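Local coordinates for protein GCN5-related N-acetyltransferase:Aminotransferase, class-II (Rhodopseudomonas palustris, PDB 2FIW) that probably transfers the acetyl group of acetyl coenzyme A to an amine acceptor, as other members of the GCN5-related N-acetyltransferase family do, at residues 63-68 with 105-110. Numbering follows the deposited sequence.
With SO4 (sulfate ion), chain B.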
loop_
_atom_site.group_PDB
_atom_site.type_symbol
_atom_site.label_atom_id
_atom_site.label_comp_id
_atom_site.label_asym_id
_atom_site.label_seq_id
_atom_site.Cartn_x
_atom_site.Cartn_y
_atom_site.Cartn_z
ATOM N N LEU A 63 -5.935 0.668 10.383
ATOM C CA LEU A 63 -6.752 1.726 9.777
ATOM C C LEU A 63 -6.616 1.656 8.260
ATOM O O LEU A 63 -5.624 2.106 7.695
ATOM C CB LEU A 63 -6.406 3.119 10.329
ATOM C CG LEU A 63 -6.367 3.364 11.847
ATOM C CD1 LEU A 63 -6.193 4.860 12.107
ATOM C CD2 LEU A 63 -7.624 2.859 12.577
ATOM N N THR A 64 -7.625 1.068 7.623
ATOM C CA THR A 64 -7.577 0.692 6.215
ATOM C C THR A 64 -8.624 1.458 5.419
ATOM O O THR A 64 -9.815 1.405 5.718
ATOM C CB THR A 64 -7.784 -0.863 6.029
ATOM O OG1 THR A 64 -6.876 -1.560 6.873
ATOM C CG2 THR A 64 -7.545 -1.301 4.583
ATOM N N LEU A 65 -8.154 2.167 4.403
ATOM C CA LEU A 65 -9.002 2.986 3.556
ATOM C C LEU A 65 -9.042 2.394 2.163
ATOM O O LEU A 65 -8.037 1.872 1.685
ATOM C CB LEU A 65 -8.463 4.428 3.498
ATOM C CG LEU A 65 -8.594 5.332 4.744
ATOM C CD1 LEU A 65 -7.658 6.549 4.662
ATOM C CD2 LEU A 65 -10.059 5.758 4.921
ATOM N N ILE A 66 -10.202 2.493 1.519
ATOM C CA ILE A 66 -10.394 2.029 0.162
ATOM C C ILE A 66 -10.664 3.209 -0.766
ATOM O O ILE A 66 -11.556 4.011 -0.506
ATOM C CB ILE A 66 -11.550 1.028 0.085
ATOM C CG1 ILE A 66 -11.156 -0.264 0.801
ATOM C CG2 ILE A 66 -11.935 0.746 -1.374
ATOM C CD1 ILE A 66 -12.160 -1.352 0.672
ATOM N N ALA A 67 -9.880 3.314 -1.842
ATOM C CA ALA A 67 -10.099 4.338 -2.861
ATOM C C ALA A 67 -11.089 3.823 -3.896
ATOM O O ALA A 67 -10.958 2.696 -4.396
ATOM C CB ALA A 67 -8.805 4.747 -3.512
ATOM N N THR A 68 -12.090 4.649 -4.199
ATOM C CA THR A 68 -13.095 4.318 -5.209
ATOM C C THR A 68 -13.079 5.300 -6.395
ATOM O O THR A 68 -12.688 6.461 -6.258
ATOM C CB THR A 68 -14.539 4.143 -4.599
ATOM O OG1 THR A 68 -14.769 5.120 -3.580
ATOM C CG2 THR A 68 -14.695 2.805 -3.954
ATOM N N ASP A 105 -1.781 10.547 1.493
ATOM C CA ASP A 105 -2.168 11.790 2.161
ATOM C C ASP A 105 -3.168 11.538 3.309
ATOM O O ASP A 105 -3.042 12.110 4.394
ATOM C CB ASP A 105 -2.797 12.757 1.154
ATOM C CG ASP A 105 -1.788 13.335 0.144
ATOM O OD1 ASP A 105 -0.546 13.233 0.353
ATOM O OD2 ASP A 105 -2.257 13.893 -0.876
ATOM N N ALA A 106 -4.163 10.685 3.063
ATOM C CA ALA A 106 -5.153 10.343 4.099
ATOM C C ALA A 106 -4.519 9.659 5.300
ATOM O O ALA A 106 -4.862 9.978 6.439
ATOM C CB ALA A 106 -6.282 9.513 3.531
ATOM N N LEU A 107 -3.570 8.755 5.042
ATOM C CA LEU A 107 -2.846 8.064 6.105
ATOM C C LEU A 107 -1.949 8.996 6.930
ATOM O O LEU A 107 -1.869 8.861 8.152
ATOM C CB LEU A 107 -2.052 6.874 5.565
ATOM C CG LEU A 107 -2.801 5.673 4.952
ATOM C CD1 LEU A 107 -1.851 4.494 4.823
ATOM C CD2 LEU A 107 -4.047 5.264 5.739
ATOM N N GLU A 108 -1.287 9.944 6.276
ATOM C CA GLU A 108 -0.490 10.949 6.999
ATOM C C GLU A 108 -1.334 11.898 7.867
ATOM O O GLU A 108 -0.926 12.241 8.967
ATOM C CB GLU A 108 0.396 11.730 6.036
ATOM C CG GLU A 108 1.235 10.808 5.187
ATOM C CD GLU A 108 2.117 11.503 4.172
ATOM O OE1 GLU A 108 1.993 12.741 3.974
ATOM O OE2 GLU A 108 2.946 10.784 3.570
ATOM N N LYS A 109 -2.501 12.316 7.376
ATOM C CA LYS A 109 -3.429 13.152 8.154
ATOM C C LYS A 109 -3.891 12.373 9.388
ATOM O O LYS A 109 -3.850 12.887 10.505
ATOM C CB LYS A 109 -4.630 13.562 7.282
ATOM C CG LYS A 109 -5.719 14.413 7.951
ATOM C CD LYS A 109 -6.780 14.788 6.893
ATOM C CE LYS A 109 -7.895 15.703 7.425
ATOM N NZ LYS A 109 -7.558 17.171 7.393
ATOM N N LEU A 110 -4.299 11.122 9.156
ATOM C CA LEU A 110 -4.737 10.193 10.183
ATOM C C LEU A 110 -3.649 9.948 11.224
ATOM O O LEU A 110 -3.943 9.867 12.414
ATOM C CB LEU A 110 -5.106 8.860 9.525
ATOM C CG LEU A 110 -6.362 8.065 9.844
ATOM C CD1 LEU A 110 -7.580 8.943 10.141
ATOM C CD2 LEU A 110 -6.636 7.159 8.656
HETATM S S SO4 B . -16.461 7.233 -6.178
HETATM O O1 SO4 B . -15.609 6.708 -5.125
HETATM O O2 SO4 B . -15.821 8.444 -6.727
HETATM O O3 SO4 B . -16.530 6.261 -7.242
HETATM O O4 SO4 B . -17.819 7.401 -5.650
#
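Leu65 reaches from its strand to three residues of the helix through one methyl, CD1. That methyl lies 3.5 Å from Ala106 CB, where a small side chain lets the strand leucine come close to the helix backbone. It also meets Leu107 CD2 at 4.0 Å, the two side chains passing side by side and pointing opposite ways, and Leu110 CD2 at 4.2 Å. Two residues earlier in the strand, Leu63 CD1 packs at 3.9 Å against Leu110 CG. As modelled, Leu110 has a near-eclipsed chi1 of -135°, which puts its CD2 between the two strand leucines, within 4.2 Å of Leu63 CD1 as well. The leucines fill the gap between strand and helix, Leu107 as the buried member and Leu63 at the solvent-facing side; no hydrogen bond crosses this apolar seam. At the far end of 63-68, a sulfate, probably from the crystallisation liquor, lies beside Thr68, but its modelled position is doubtful.

Segments 63-68 and 105-110 run roughly antiparallel, their axes at 150°, and the helix packs on one face of the central GNAT sheet. Strand 63-69 lies there between strands 9-12 and 72-80; Leu10 of the former touches Ala106, and Ala77 of the latter touches Leu107. Leu103, one turn earlier in helix 99-112, continues the contact with Leu65.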